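Local coordinates for protein transcriptional regulator KdgR (Pseudomonas aeruginosa, PDB 5Y6I) that probably acts as a DNA-binding transcription factor of the IclR family, pairing a winged helix-turn-helix domain with a GAF-like C-terminal domain, at residues Ala156-Glu161 with Pro215-Arg220; Ala115-Arg120 with Ala165-Glu170; Leu29-Pro34 with Ala42-Met47; Val16-Val21 with His53-Ala58; Asp24-Leu29 with Ser62-Gln67. All blocks are in the same frame, centred on the assembly; numbering follows the deposited sequence.

Contact 1. Residues Ala156-Glu161 with Pro215-Arg220; sequences AAFLPE and PVFDAR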
# COMPACT_ATOMS: atom_id res chain seq x y z
N ALA A 156 -6.19 -10.58 -16.07
CA ALA A 156 -6.42 -9.75 -17.25
C ALA A 156 -7.58 -8.78 -17.03
O ALA A 156 -7.58 -7.67 -17.59
CB ALA A 156 -6.71 -10.62 -18.47
N ALA A 157 -8.58 -9.19 -16.25
CA ALA A 157 -9.72 -8.31 -16.06
C ALA A 157 -9.34 -7.08 -15.25
O ALA A 157 -9.88 -5.99 -15.49
CB ALA A 157 -10.86 -9.07 -15.39
N PHE A 158 -8.41 -7.23 -14.30
CA PHE A 158 -8.18 -6.19 -13.31
C PHE A 158 -6.84 -5.48 -13.42
O PHE A 158 -6.74 -4.33 -12.99
CB PHE A 158 -8.36 -6.76 -11.91
CG PHE A 158 -9.78 -7.07 -11.57
CD1 PHE A 158 -10.34 -8.29 -11.91
CD2 PHE A 158 -10.59 -6.11 -10.98
CE1 PHE A 158 -11.67 -8.57 -11.62
CE2 PHE A 158 -11.92 -6.38 -10.69
CZ PHE A 158 -12.46 -7.62 -11.02
N LEU A 159 -5.81 -6.10 -13.99
CA LEU A 159 -4.54 -5.40 -14.13
C LEU A 159 -4.54 -4.50 -15.34
O LEU A 159 -5.34 -4.67 -16.27
CB LEU A 159 -3.38 -6.38 -14.25
CG LEU A 159 -3.21 -7.21 -13.01
CD1 LEU A 159 -2.92 -8.58 -13.47
CD2 LEU A 159 -2.16 -6.58 -12.04
N PRO A 160 -3.65 -3.50 -15.36
CA PRO A 160 -3.50 -2.69 -16.57
C PRO A 160 -3.24 -3.54 -17.81
O PRO A 160 -2.67 -4.63 -17.75
CB PRO A 160 -2.30 -1.79 -16.23
CG PRO A 160 -2.28 -1.71 -14.80
CD PRO A 160 -2.69 -3.06 -14.33
N GLU A 161 -3.69 -3.01 -18.94
CA GLU A 161 -3.46 -3.66 -20.21
C GLU A 161 -1.97 -3.80 -20.48
O GLU A 161 -1.54 -4.78 -21.10
CB GLU A 161 -4.17 -2.87 -21.31
CG GLU A 161 -3.53 -2.86 -22.69
CD GLU A 161 -3.56 -4.22 -23.35
OE1 GLU A 161 -4.32 -5.12 -22.90
OE2 GLU A 161 -2.83 -4.39 -24.34
N PRO A 215 -10.62 -11.79 -7.25
CA PRO A 215 -9.41 -11.04 -6.94
C PRO A 215 -9.37 -10.52 -5.51
O PRO A 215 -10.40 -10.26 -4.88
CB PRO A 215 -9.47 -9.86 -7.92
CG PRO A 215 -10.96 -9.61 -8.07
CD PRO A 215 -11.60 -10.99 -8.02
N VAL A 216 -8.13 -10.33 -5.03
CA VAL A 216 -7.84 -9.78 -3.71
C VAL A 216 -7.08 -8.46 -3.87
O VAL A 216 -6.07 -8.41 -4.60
CB VAL A 216 -7.04 -10.77 -2.85
CG1 VAL A 216 -6.77 -10.19 -1.48
CG2 VAL A 216 -7.77 -12.16 -2.78
N PHE A 217 -7.53 -7.42 -3.18
CA PHE A 217 -7.03 -6.06 -3.32
C PHE A 217 -6.27 -5.61 -2.08
O PHE A 217 -6.57 -6.05 -0.96
CB PHE A 217 -8.18 -5.08 -3.56
CG PHE A 217 -9.02 -5.41 -4.75
CD1 PHE A 217 -8.59 -5.09 -6.03
CD2 PHE A 217 -10.23 -6.07 -4.60
CE1 PHE A 217 -9.37 -5.41 -7.15
CE2 PHE A 217 -11.01 -6.39 -5.71
CZ PHE A 217 -10.58 -6.05 -6.98
N ASP A 218 -5.32 -4.70 -2.26
CA ASP A 218 -4.64 -4.13 -1.11
C ASP A 218 -5.32 -2.83 -0.71
O ASP A 218 -6.30 -2.39 -1.32
CB ASP A 218 -3.13 -3.96 -1.36
CG ASP A 218 -2.80 -2.97 -2.48
OD1 ASP A 218 -3.73 -2.34 -3.05
OD2 ASP A 218 -1.58 -2.83 -2.79
N ALA A 219 -4.79 -2.23 0.36
CA ALA A 219 -5.29 -0.95 0.84
C ALA A 219 -5.49 0.05 -0.29
O ALA A 219 -6.48 0.80 -0.29
CB ALA A 219 -4.32 -0.37 1.88
N ARG A 220 -4.57 0.09 -1.25
CA ARG A 220 -4.64 1.11 -2.29
C ARG A 220 -5.47 0.67 -3.49
O ARG A 220 -5.56 1.40 -4.47
CB ARG A 220 -3.23 1.52 -2.73
CG ARG A 220 -2.25 1.59 -1.56
CD ARG A 220 -1.02 2.35 -1.95
NE ARG A 220 -1.44 3.55 -2.61
CZ ARG A 220 -1.15 4.78 -2.20
NH1 ARG A 220 -0.38 4.98 -1.14
NH2 ARG A 220 -1.62 5.81 -2.88
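Phe158, the last residue of helix 150-158, meets Pro215 and Phe217 of strand 209-217 in a contact made almost entirely by one aromatic ring. Just before it, Ala157 gives its carbonyl O to NE of Arg194, which ties the final turn of the helix to helix 183-196. With CG anti to the carbonyl carbon (chi1 -71°), the Phe158 ring then reaches from the end of the helix, which the chain leaves at Leu159, toward the strand. Pro215 CG rides over one face of this ring, 4.0 Å from the Phe158 centroid and displaced toward the CE1 rim, where Pro215 CG and Phe158 CE1 are 3.8 Å apart. This is a CH-pi contact in which a proline ring carbon points at the pi cloud. Phe217 meets the same ring in an offset edge-to-face pair: its edge is directed at the face of Phe158, with the planes at 68°. The centroids of Phe158 and Phe217 lie 5.8 Å apart, and Phe217 CZ comes to 4.0 Å from Phe158 CE2. The strand is an instance of alternation: Pro215 points at the helix end and the Phe217 ring swings to it, while Val216 between them packs on Thr252, Ile255 and Ser256 of helix 244-258. Val223 of the adjoining strand 223-232 touches both phenylalanines, and the ring of Tyr261 meets Phe217, so the helix end is seated against two neighbouring strands of the antiparallel sheet.

Contact 2. Residues Ala115-Arg120 with Ala165-Glu170; sequences AVWGNR and AELREE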
# COMPACT_ATOMS: atom_id res chain seq x y z
N ALA A 115 -2.83 -17.18 -6.09
CA ALA A 115 -1.87 -16.83 -7.11
C ALA A 115 -1.60 -15.33 -7.05
O ALA A 115 -2.49 -14.54 -6.73
CB ALA A 115 -2.36 -17.20 -8.50
N VAL A 116 -0.36 -14.96 -7.36
CA VAL A 116 0.05 -13.57 -7.53
C VAL A 116 0.64 -13.41 -8.93
O VAL A 116 0.87 -14.38 -9.64
CB VAL A 116 1.08 -13.14 -6.47
CG1 VAL A 116 0.54 -13.40 -5.04
CG2 VAL A 116 2.42 -13.85 -6.73
N TRP A 117 0.88 -12.16 -9.30
CA TRP A 117 1.34 -11.82 -10.65
C TRP A 117 2.86 -11.70 -10.67
O TRP A 117 3.43 -10.85 -9.99
CB TRP A 117 0.67 -10.54 -11.14
CG TRP A 117 1.01 -10.14 -12.52
CD1 TRP A 117 1.92 -9.17 -12.92
CD2 TRP A 117 0.51 -10.72 -13.73
NE1 TRP A 117 1.96 -9.10 -14.29
CE2 TRP A 117 1.11 -10.04 -14.81
CE3 TRP A 117 -0.42 -11.73 -14.00
CZ2 TRP A 117 0.82 -10.34 -16.14
CZ3 TRP A 117 -0.71 -12.03 -15.32
CH2 TRP A 117 -0.08 -11.34 -16.38
N GLY A 118 3.50 -12.57 -11.45
CA GLY A 118 4.94 -12.60 -11.54
C GLY A 118 5.39 -12.35 -12.97
O GLY A 118 4.59 -12.17 -13.88
N ASN A 119 6.70 -12.36 -13.18
CA ASN A 119 7.23 -12.12 -14.51
C ASN A 119 6.66 -13.00 -15.62
O ASN A 119 6.87 -12.72 -16.78
CB ASN A 119 8.73 -12.24 -14.50
CG ASN A 119 9.19 -13.58 -14.07
OD1 ASN A 119 8.39 -14.40 -13.66
ND2 ASN A 119 10.48 -13.82 -14.14
N ARG A 120 5.96 -14.07 -15.28
CA ARG A 120 5.37 -14.91 -16.31
C ARG A 120 3.90 -15.02 -16.19
O ARG A 120 3.31 -15.88 -16.82
CB ARG A 120 5.94 -16.31 -16.30
CG ARG A 120 7.45 -16.39 -16.41
CD ARG A 120 7.94 -16.10 -17.81
NE ARG A 120 9.37 -15.83 -17.81
CZ ARG A 120 9.93 -14.73 -18.30
NH1 ARG A 120 9.17 -13.79 -18.84
NH2 ARG A 120 11.24 -14.56 -18.26
N ALA A 165 -0.09 -7.43 -21.74
CA ALA A 165 -0.19 -7.57 -23.18
C ALA A 165 0.96 -8.39 -23.76
O ALA A 165 0.75 -9.21 -24.65
CB ALA A 165 -0.25 -6.19 -23.84
N GLU A 166 2.19 -8.18 -23.27
CA GLU A 166 3.32 -8.86 -23.89
C GLU A 166 3.20 -10.37 -23.76
O GLU A 166 3.25 -11.09 -24.76
CB GLU A 166 4.65 -8.38 -23.30
CG GLU A 166 5.81 -9.27 -23.75
CD GLU A 166 7.14 -8.88 -23.12
OE1 GLU A 166 8.03 -8.41 -23.87
OE2 GLU A 166 7.28 -9.06 -21.89
N LEU A 167 3.02 -10.87 -22.54
CA LEU A 167 2.87 -12.31 -22.38
C LEU A 167 1.62 -12.80 -23.08
O LEU A 167 1.62 -13.89 -23.67
CB LEU A 167 2.89 -12.72 -20.90
CG LEU A 167 1.90 -12.27 -19.81
CD1 LEU A 167 0.82 -13.31 -19.59
CD2 LEU A 167 2.64 -12.00 -18.51
N ARG A 168 0.55 -11.99 -23.09
CA ARG A 168 -0.62 -12.35 -23.88
C ARG A 168 -0.27 -12.48 -25.36
O ARG A 168 -0.80 -13.35 -26.05
CB ARG A 168 -1.75 -11.34 -23.70
CG ARG A 168 -2.93 -11.63 -24.63
CD ARG A 168 -3.98 -10.55 -24.57
NE ARG A 168 -3.56 -9.48 -25.45
CZ ARG A 168 -3.72 -8.18 -25.19
NH1 ARG A 168 -4.27 -7.76 -24.05
NH2 ARG A 168 -3.29 -7.30 -26.07
N GLU A 169 0.61 -11.61 -25.86
CA GLU A 169 1.03 -11.72 -27.25
C GLU A 169 1.97 -12.90 -27.47
O GLU A 169 1.96 -13.49 -28.56
CB GLU A 169 1.68 -10.41 -27.69
CG GLU A 169 0.68 -9.28 -27.87
CD GLU A 169 1.31 -7.91 -27.78
OE1 GLU A 169 0.56 -6.92 -27.75
OE2 GLU A 169 2.56 -7.83 -27.74
N GLU A 170 2.79 -13.25 -26.48
CA GLU A 170 3.56 -14.48 -26.61
C GLU A 170 2.65 -15.70 -26.64
O GLU A 170 2.99 -16.71 -27.27
CB GLU A 170 4.56 -14.61 -25.47
CG GLU A 170 5.61 -13.51 -25.41
CD GLU A 170 6.55 -13.68 -24.23
OE1 GLU A 170 6.48 -14.73 -23.56
OE2 GLU A 170 7.36 -12.76 -23.99
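Trp117 and Leu167 approach from opposite directions and meet at the far end of the indole. Leu167 CD2 lies 3.4 Å from Trp117 CZ2 and 3.5 Å from Trp117 CH2, while the other methyl, Leu167 CD1, is 3.9 Å from Trp117 CH2. The branch thus lies against the CZ2-CH2 side of the six-membered ring, arriving obliquely. A second, lighter touch comes from the backbone: Leu167 CD2 is 4.0 Å from Arg120 C, where the chain turns after strand 111-118. One methyl is therefore shared between the indole and that turn.

Torsions explain how the leucine branch meets the indole. The indole CG stands anti to the backbone N of Trp117 (chi1 -177°), which carries the long ring away from the strand, and Leu167 CG sits between its own N and carbonyl carbon (chi1 60°), a placement uncommon in helices. Further out, Leu146 touches both Trp117 and Leu167, and the ring of Phe155 from helix 150-158 meets the indole with planes at about 55°. Val131 of the second subunit also packs on Trp117, so the strand residue serves the dimer as well as the chain's own fold. The contact docks helix 162-171 beside the end of a sheet strand in the GAF-like domain.

At the rim, Arg120 NH1 is 5.5 Å from Glu170 OE1 and 5.9 Å from Glu166 OE2. These separations allow a diffuse attraction but no salt bridge, so the chemistry implied is apolar packing at the surface of the domain, with at most a mild electrostatic bias at its margin.

Contact 3. Residues Leu29-Pro34 with Ala42-Met47; sequences LAELSP and AEHVGM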
# COMPACT_ATOMS: atom_id res chain seq x y z
N LEU A 29 -11.33 10.85 12.81
CA LEU A 29 -10.65 11.96 12.16
C LEU A 29 -10.18 11.55 10.77
O LEU A 29 -10.43 12.25 9.79
CB LEU A 29 -9.49 12.43 13.05
CG LEU A 29 -8.71 13.72 12.80
CD1 LEU A 29 -9.52 14.96 13.15
CD2 LEU A 29 -7.40 13.71 13.59
N ALA A 30 -9.56 10.37 10.66
CA ALA A 30 -9.15 9.84 9.36
C ALA A 30 -10.34 9.68 8.42
O ALA A 30 -10.24 9.96 7.22
CB ALA A 30 -8.44 8.50 9.55
N GLU A 31 -11.43 9.18 8.97
CA GLU A 31 -12.64 8.98 8.21
C GLU A 31 -13.20 10.29 7.73
O GLU A 31 -13.89 10.34 6.74
CB GLU A 31 -13.68 8.29 9.07
CG GLU A 31 -13.71 6.78 8.93
CD GLU A 31 -14.76 6.13 9.78
OE1 GLU A 31 -14.40 5.46 10.76
OE2 GLU A 31 -15.96 6.25 9.47
N LEU A 32 -12.87 11.38 8.41
CA LEU A 32 -13.40 12.67 8.02
C LEU A 32 -12.51 13.43 7.08
O LEU A 32 -12.06 14.51 7.37
CB LEU A 32 -13.83 13.50 9.22
CG LEU A 32 -15.11 13.00 9.91
CD1 LEU A 32 -15.40 13.76 11.18
CD2 LEU A 32 -16.32 13.05 9.02
N SER A 33 -12.29 12.83 5.94
CA SER A 33 -11.54 13.41 4.87
C SER A 33 -10.26 14.02 5.38
O SER A 33 -9.55 13.40 6.15
CB SER A 33 -12.41 14.44 4.17
OG SER A 33 -12.03 14.58 2.83
N PRO A 34 -10.00 15.24 4.97
CA PRO A 34 -8.78 15.96 5.27
C PRO A 34 -8.88 16.94 6.40
O PRO A 34 -7.89 17.19 7.05
CB PRO A 34 -8.60 16.74 3.98
CG PRO A 34 -9.98 16.98 3.50
CD PRO A 34 -10.78 15.79 3.90
N ALA A 42 -17.53 15.02 16.73
CA ALA A 42 -18.26 14.38 17.82
C ALA A 42 -19.52 13.70 17.32
O ALA A 42 -19.94 12.68 17.88
CB ALA A 42 -18.58 15.41 18.90
N GLU A 43 -20.14 14.24 16.26
CA GLU A 43 -21.30 13.59 15.67
C GLU A 43 -20.91 12.28 14.98
O GLU A 43 -21.72 11.34 14.93
CB GLU A 43 -21.98 14.55 14.70
CG GLU A 43 -23.12 13.95 13.88
CD GLU A 43 -23.89 15.01 13.12
OE1 GLU A 43 -24.76 15.67 13.75
OE2 GLU A 43 -23.63 15.20 11.91
N HIS A 44 -19.69 12.20 14.46
CA HIS A 44 -19.27 10.96 13.82
C HIS A 44 -19.06 9.86 14.86
O HIS A 44 -19.70 8.81 14.79
CB HIS A 44 -17.99 11.20 13.01
CG HIS A 44 -17.92 10.36 11.77
ND1 HIS A 44 -18.91 10.35 10.82
CD2 HIS A 44 -16.97 9.50 11.34
CE1 HIS A 44 -18.58 9.52 9.85
NE2 HIS A 44 -17.40 8.99 10.14
N VAL A 45 -18.19 10.10 15.85
CA VAL A 45 -17.94 9.09 16.89
C VAL A 45 -19.01 9.04 17.96
O VAL A 45 -18.83 8.30 18.94
CB VAL A 45 -16.64 9.29 17.69
CG1 VAL A 45 -15.49 9.41 16.82
CG2 VAL A 45 -16.73 10.53 18.54
N GLY A 46 -20.07 9.83 17.86
CA GLY A 46 -21.15 9.77 18.84
C GLY A 46 -20.77 10.01 20.29
O GLY A 46 -21.22 9.27 21.17
N MET A 47 -19.96 11.02 20.56
CA MET A 47 -19.65 11.42 21.93
C MET A 47 -19.89 12.91 22.11
O MET A 47 -19.94 13.66 21.13
CB MET A 47 -18.20 11.07 22.26
CG MET A 47 -17.81 9.70 21.79
SD MET A 47 -16.18 9.22 22.38
CE MET A 47 -15.19 10.48 21.61
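Leu32 lays its CD2 methyl over the centre of the His44 imidazole, 4.1 Å from the ring centroid and 6° off the ring normal, a CH-pi contact of nearly axial geometry. Its other methyl, CD1, reaches 4.1 Å from His44 CB, so the isobutyl group slides along the histidine side chain from ring to stem. Near the ring's edge stands Glu31. The bond runs from His44 NE2 to Glu31 OE2, at 3.2 Å with an N-H...O angle of 146°; the imidazole N-H meets the oxygen from above the carboxylate plane, and the carboxylate and ring planes stand 72° apart. Extended beyond CG, the Glu31 chain brings its acid group across to the ring, while His44 CD2 packs on Ala28 one turn earlier.

Helix 18-31 is in this way pinned to helix 38-45, the first helix of the helix-turn-helix pair, just where its own chain leaves the helix through an inverse gamma turn centred on Leu32. Leu32 also packs on Arg40 and Leu41. Held through one face and one N-H, the imidazole has its rotation restrained, and the nearby carboxylate would probably favour its protonated form.

Contact 4. Residues Val16-Val21 with His53-Ala58; sequences VRSAEV and HRYLQA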
# COMPACT_ATOMS: atom_id res chain seq x y z
N VAL A 16 -7.03 2.51 31.55
CA VAL A 16 -8.40 2.01 31.45
C VAL A 16 -9.03 2.38 30.10
O VAL A 16 -8.37 2.35 29.06
CB VAL A 16 -9.26 2.52 32.64
CG1 VAL A 16 -8.85 1.82 33.92
CG2 VAL A 16 -9.14 4.03 32.79
N ARG A 17 -10.32 2.74 30.16
CA ARG A 17 -11.17 2.97 28.98
C ARG A 17 -10.60 4.01 28.01
O ARG A 17 -10.94 3.99 26.83
CB ARG A 17 -12.56 3.40 29.48
CG ARG A 17 -13.33 4.39 28.60
CD ARG A 17 -13.97 3.71 27.41
NE ARG A 17 -14.47 2.39 27.77
CZ ARG A 17 -15.22 1.63 26.98
NH1 ARG A 17 -15.54 2.06 25.77
NH2 ARG A 17 -15.63 0.44 27.40
N SER A 18 -9.72 4.88 28.49
CA SER A 18 -9.35 6.07 27.72
C SER A 18 -8.58 5.73 26.45
O SER A 18 -8.59 6.52 25.50
CB SER A 18 -8.52 7.00 28.61
OG SER A 18 -7.77 7.92 27.84
N ALA A 19 -7.90 4.58 26.41
CA ALA A 19 -7.17 4.22 25.20
C ALA A 19 -8.11 4.03 24.03
O ALA A 19 -7.80 4.44 22.90
CB ALA A 19 -6.36 2.95 25.45
N GLU A 20 -9.27 3.42 24.27
CA GLU A 20 -10.24 3.18 23.21
C GLU A 20 -10.73 4.49 22.61
O GLU A 20 -10.65 4.70 21.40
CB GLU A 20 -11.42 2.37 23.74
CG GLU A 20 -12.14 1.59 22.67
CD GLU A 20 -12.66 0.26 23.17
OE1 GLU A 20 -13.13 0.20 24.32
OE2 GLU A 20 -12.56 -0.73 22.42
N VAL A 21 -11.23 5.38 23.46
CA VAL A 21 -11.79 6.65 23.00
C VAL A 21 -10.75 7.45 22.23
O VAL A 21 -11.07 8.05 21.20
CB VAL A 21 -12.37 7.42 24.20
CG1 VAL A 21 -11.28 7.78 25.16
CG2 VAL A 21 -13.11 8.65 23.73
N HIS A 53 -13.25 17.41 22.40
CA HIS A 53 -12.26 18.49 22.50
C HIS A 53 -11.15 18.14 23.49
O HIS A 53 -9.98 18.45 23.22
CB HIS A 53 -12.92 19.81 22.91
CG HIS A 53 -11.92 20.86 23.26
ND1 HIS A 53 -11.35 21.68 22.32
CD2 HIS A 53 -11.33 21.17 24.44
CE1 HIS A 53 -10.47 22.48 22.90
NE2 HIS A 53 -10.44 22.18 24.19
N ARG A 54 -11.48 17.49 24.60
CA ARG A 54 -10.45 17.15 25.59
C ARG A 54 -9.44 16.18 25.01
O ARG A 54 -8.23 16.40 25.11
CB ARG A 54 -11.09 16.58 26.86
CG ARG A 54 -10.29 16.90 28.11
CD ARG A 54 -11.07 16.67 29.38
NE ARG A 54 -12.48 17.06 29.27
CZ ARG A 54 -13.48 16.24 29.55
NH1 ARG A 54 -13.22 15.00 29.95
NH2 ARG A 54 -14.75 16.65 29.44
N TYR A 55 -9.93 15.10 24.38
CA TYR A 55 -9.02 14.10 23.81
C TYR A 55 -8.34 14.60 22.55
O TYR A 55 -7.22 14.17 22.25
CB TYR A 55 -9.76 12.79 23.53
CG TYR A 55 -10.06 11.97 24.76
CD1 TYR A 55 -11.24 12.17 25.48
CD2 TYR A 55 -9.18 11.00 25.21
CE1 TYR A 55 -11.52 11.44 26.60
CE2 TYR A 55 -9.45 10.26 26.34
CZ TYR A 55 -10.63 10.48 27.03
OH TYR A 55 -10.93 9.75 28.16
N LEU A 56 -9.00 15.48 21.79
CA LEU A 56 -8.32 16.15 20.68
C LEU A 56 -7.02 16.78 21.14
O LEU A 56 -5.95 16.54 20.56
CB LEU A 56 -9.24 17.19 20.03
CG LEU A 56 -10.01 16.75 18.77
CD1 LEU A 56 -10.98 17.81 18.26
CD2 LEU A 56 -9.04 16.35 17.64
N GLN A 57 -7.07 17.56 22.23
CA GLN A 57 -5.88 18.20 22.77
C GLN A 57 -4.74 17.19 22.96
O GLN A 57 -3.60 17.44 22.53
CB GLN A 57 -6.21 18.89 24.09
CG GLN A 57 -7.29 19.96 23.97
CD GLN A 57 -7.04 20.93 22.84
OE1 GLN A 57 -7.71 20.88 21.80
NE2 GLN A 57 -6.08 21.82 23.03
N ALA A 58 -5.02 16.04 23.58
CA ALA A 58 -3.99 15.02 23.74
C ALA A 58 -3.45 14.56 22.39
O ALA A 58 -2.23 14.46 22.20
CB ALA A 58 -4.55 13.82 24.52
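Within the winged helix-turn-helix domain, Val21 and Ser18 of helix 18-31 meet Tyr55 of helix 49-61, which corresponds to the recognition helix of such domains. The Val21 CG1 methyl sits over one face of the phenol, displaced toward the rim that carries CE2 and CZ, and lies 3.6 Å from the ring centroid at 28° off the normal. Of the two valine methyls, CG1 is the one between the backbone N and the carbonyl carbon (chi1 64°), and it is this branch that meets the tyrosine. Ser18 approaches differently: its OG lies at the ring edge, in plane, 3.2 Å from Tyr55 CE2. It also comes within 3.7 Å of Tyr55 OH, a proximity that does not amount to a hydrogen bond. One ring is thus met on a face by a methyl and at its edge by a hydroxyl, an example of two helices packed through a single large residue.

Ile25, from the next turn of the first helix, packs on the CB of Tyr55, and Ala19 of the second subunit packs on the same residue, placing it at the dimer interface. Since no hydrogen bond joins the two segments, cohesion here rests on dispersion and CH-pi attraction.

Contact 5. Residues Asp24-Leu29 with Ser62-Gln67; sequences DILKAL and SGFAVQ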
# COMPACT_ATOMS: atom_id res chain seq x y z
N ASP A 24 -10.39 5.63 18.92
CA ASP A 24 -11.70 5.77 18.30
C ASP A 24 -11.88 7.17 17.72
O ASP A 24 -12.52 7.34 16.68
CB ASP A 24 -12.81 5.46 19.30
CG ASP A 24 -12.91 3.96 19.65
OD1 ASP A 24 -12.42 3.10 18.87
OD2 ASP A 24 -13.49 3.65 20.72
N ILE A 25 -11.30 8.18 18.36
CA ILE A 25 -11.35 9.53 17.79
C ILE A 25 -10.41 9.63 16.60
O ILE A 25 -10.76 10.21 15.56
CB ILE A 25 -11.02 10.57 18.87
CG1 ILE A 25 -12.15 10.62 19.89
CG2 ILE A 25 -10.80 11.94 18.24
CD1 ILE A 25 -11.87 11.56 21.06
N LEU A 26 -9.20 9.08 16.72
CA LEU A 26 -8.27 9.12 15.61
C LEU A 26 -8.86 8.43 14.39
O LEU A 26 -8.68 8.88 13.25
CB LEU A 26 -6.95 8.47 16.02
CG LEU A 26 -5.81 8.33 15.02
CD1 LEU A 26 -5.25 9.69 14.60
CD2 LEU A 26 -4.71 7.46 15.63
N LYS A 27 -9.61 7.36 14.62
CA LYS A 27 -10.20 6.63 13.51
C LYS A 27 -11.27 7.47 12.82
O LYS A 27 -11.44 7.38 11.60
CB LYS A 27 -10.80 5.31 14.02
CG LYS A 27 -11.57 4.53 12.98
CD LYS A 27 -12.54 3.53 13.60
CE LYS A 27 -11.80 2.35 14.23
NZ LYS A 27 -12.71 1.23 14.61
N ALA A 28 -12.00 8.27 13.57
CA ALA A 28 -13.02 9.08 12.92
C ALA A 28 -12.46 10.36 12.30
O ALA A 28 -13.07 10.90 11.38
CB ALA A 28 -14.11 9.46 13.91
N LEU A 29 -11.33 10.85 12.81
CA LEU A 29 -10.65 11.96 12.16
C LEU A 29 -10.18 11.55 10.77
O LEU A 29 -10.43 12.25 9.79
CB LEU A 29 -9.49 12.43 13.05
CG LEU A 29 -8.71 13.72 12.80
CD1 LEU A 29 -9.52 14.96 13.15
CD2 LEU A 29 -7.40 13.71 13.59
N SER A 62 0.37 14.62 21.09
CA SER A 62 1.10 13.44 20.64
C SER A 62 1.47 13.47 19.15
O SER A 62 2.09 12.52 18.66
CB SER A 62 0.27 12.19 20.94
OG SER A 62 -1.01 12.30 20.34
N GLY A 63 1.13 14.55 18.44
CA GLY A 63 1.40 14.64 17.02
C GLY A 63 0.46 13.86 16.14
O GLY A 63 0.58 13.93 14.91
N PHE A 64 -0.47 13.10 16.73
CA PHE A 64 -1.39 12.29 15.95
C PHE A 64 -2.47 13.13 15.27
O PHE A 64 -3.14 12.62 14.36
CB PHE A 64 -2.01 11.20 16.84
CG PHE A 64 -1.17 9.94 16.92
CD1 PHE A 64 -0.18 9.81 17.86
CD2 PHE A 64 -1.37 8.90 16.04
CE1 PHE A 64 0.60 8.67 17.93
CE2 PHE A 64 -0.58 7.76 16.10
CZ PHE A 64 0.40 7.65 17.05
N ALA A 65 -2.61 14.39 15.67
CA ALA A 65 -3.54 15.30 15.02
C ALA A 65 -2.96 16.71 15.02
O ALA A 65 -2.05 17.02 15.79
CB ALA A 65 -4.91 15.27 15.71
N VAL A 66 -3.49 17.55 14.13
CA VAL A 66 -3.11 18.96 14.07
C VAL A 66 -4.36 19.79 13.84
O VAL A 66 -5.40 19.29 13.42
CB VAL A 66 -2.06 19.25 12.96
CG1 VAL A 66 -0.69 18.74 13.37
CG2 VAL A 66 -2.48 18.61 11.62
N GLN A 67 -4.25 21.08 14.13
CA GLN A 67 -5.30 22.05 13.90
C GLN A 67 -4.72 23.12 12.99
O GLN A 67 -3.64 23.65 13.28
CB GLN A 67 -5.81 22.63 15.24
CG GLN A 67 -7.08 23.45 15.12
CD GLN A 67 -7.66 23.91 16.46
OE1 GLN A 67 -8.84 24.27 16.56
NE2 GLN A 67 -6.82 23.92 17.50
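Leu26 and Phe64 supply one apolar pair, Leu29 and Ala65 the other. In the first, Leu26 CD2 lies 3.7 Å from Phe64 CD2 and 4.2 Å from Phe64 CE2, coming at that side of the ring neither squarely over its face nor along its edge. In the second, Leu29 CD2 reaches 3.6 Å from Ala65 CB, a methyl-to-methyl touch one helical turn farther on. Three residues apart, Leu26 and Leu29 share one side of helix 18-31; with CG anti to the backbone N (chi1 178° in Leu26, -169° in Leu29), the branches extend toward Phe64 and Ala65.

A different kind of contact involves backbone. Leu26 CD1 packs 3.6 Å from the carbonyl O of Phe64, so the two methyls of this residue divide their work between main chain and ring.

The architecture is that of the winged helix: helix 49-61 runs out into a Schellman motif at Gly63, whose positive phi redirects the chain into strand 65-67, the first strand of the wing. Leu76 on the partner strand 74-76 touches both Leu26 and Leu29, while Leu59 packs on Ala65 from helix 49-61.

Polar links to the second subunit lie alongside: Asp24 OD1 is hydrogen-bonded to Ser62 OG of that subunit and Lys27 NZ makes a weak bond to the carbonyl O of the same serine, while Leu26 also packs on Phe64 of the second subunit.

In the fold
The contacts fall into two groups. Contacts 3, 4 and 5 all use helix 18-31 and knit the winged helix-turn-helix domain together: centres of contacts 3 and 5 are 9 Å apart, those of 4 and 5 10 Å. Leu29 lies in the ranges of contacts 3 and 5 but touches across only the latter, while Tyr55 CB of contact 4 lies 3.5 Å from Ile25 CD1 of contact 5. Contacts 1 and 2, 14 Å apart between centres, belong to the GAF-like domain and are joined by the salt bridge of Glu161 OE1 with Arg168 NH1 (2.9 Å). Between the domains, contacts 2 and 4 have centres 50 Å apart. Every contact also touches the second subunit.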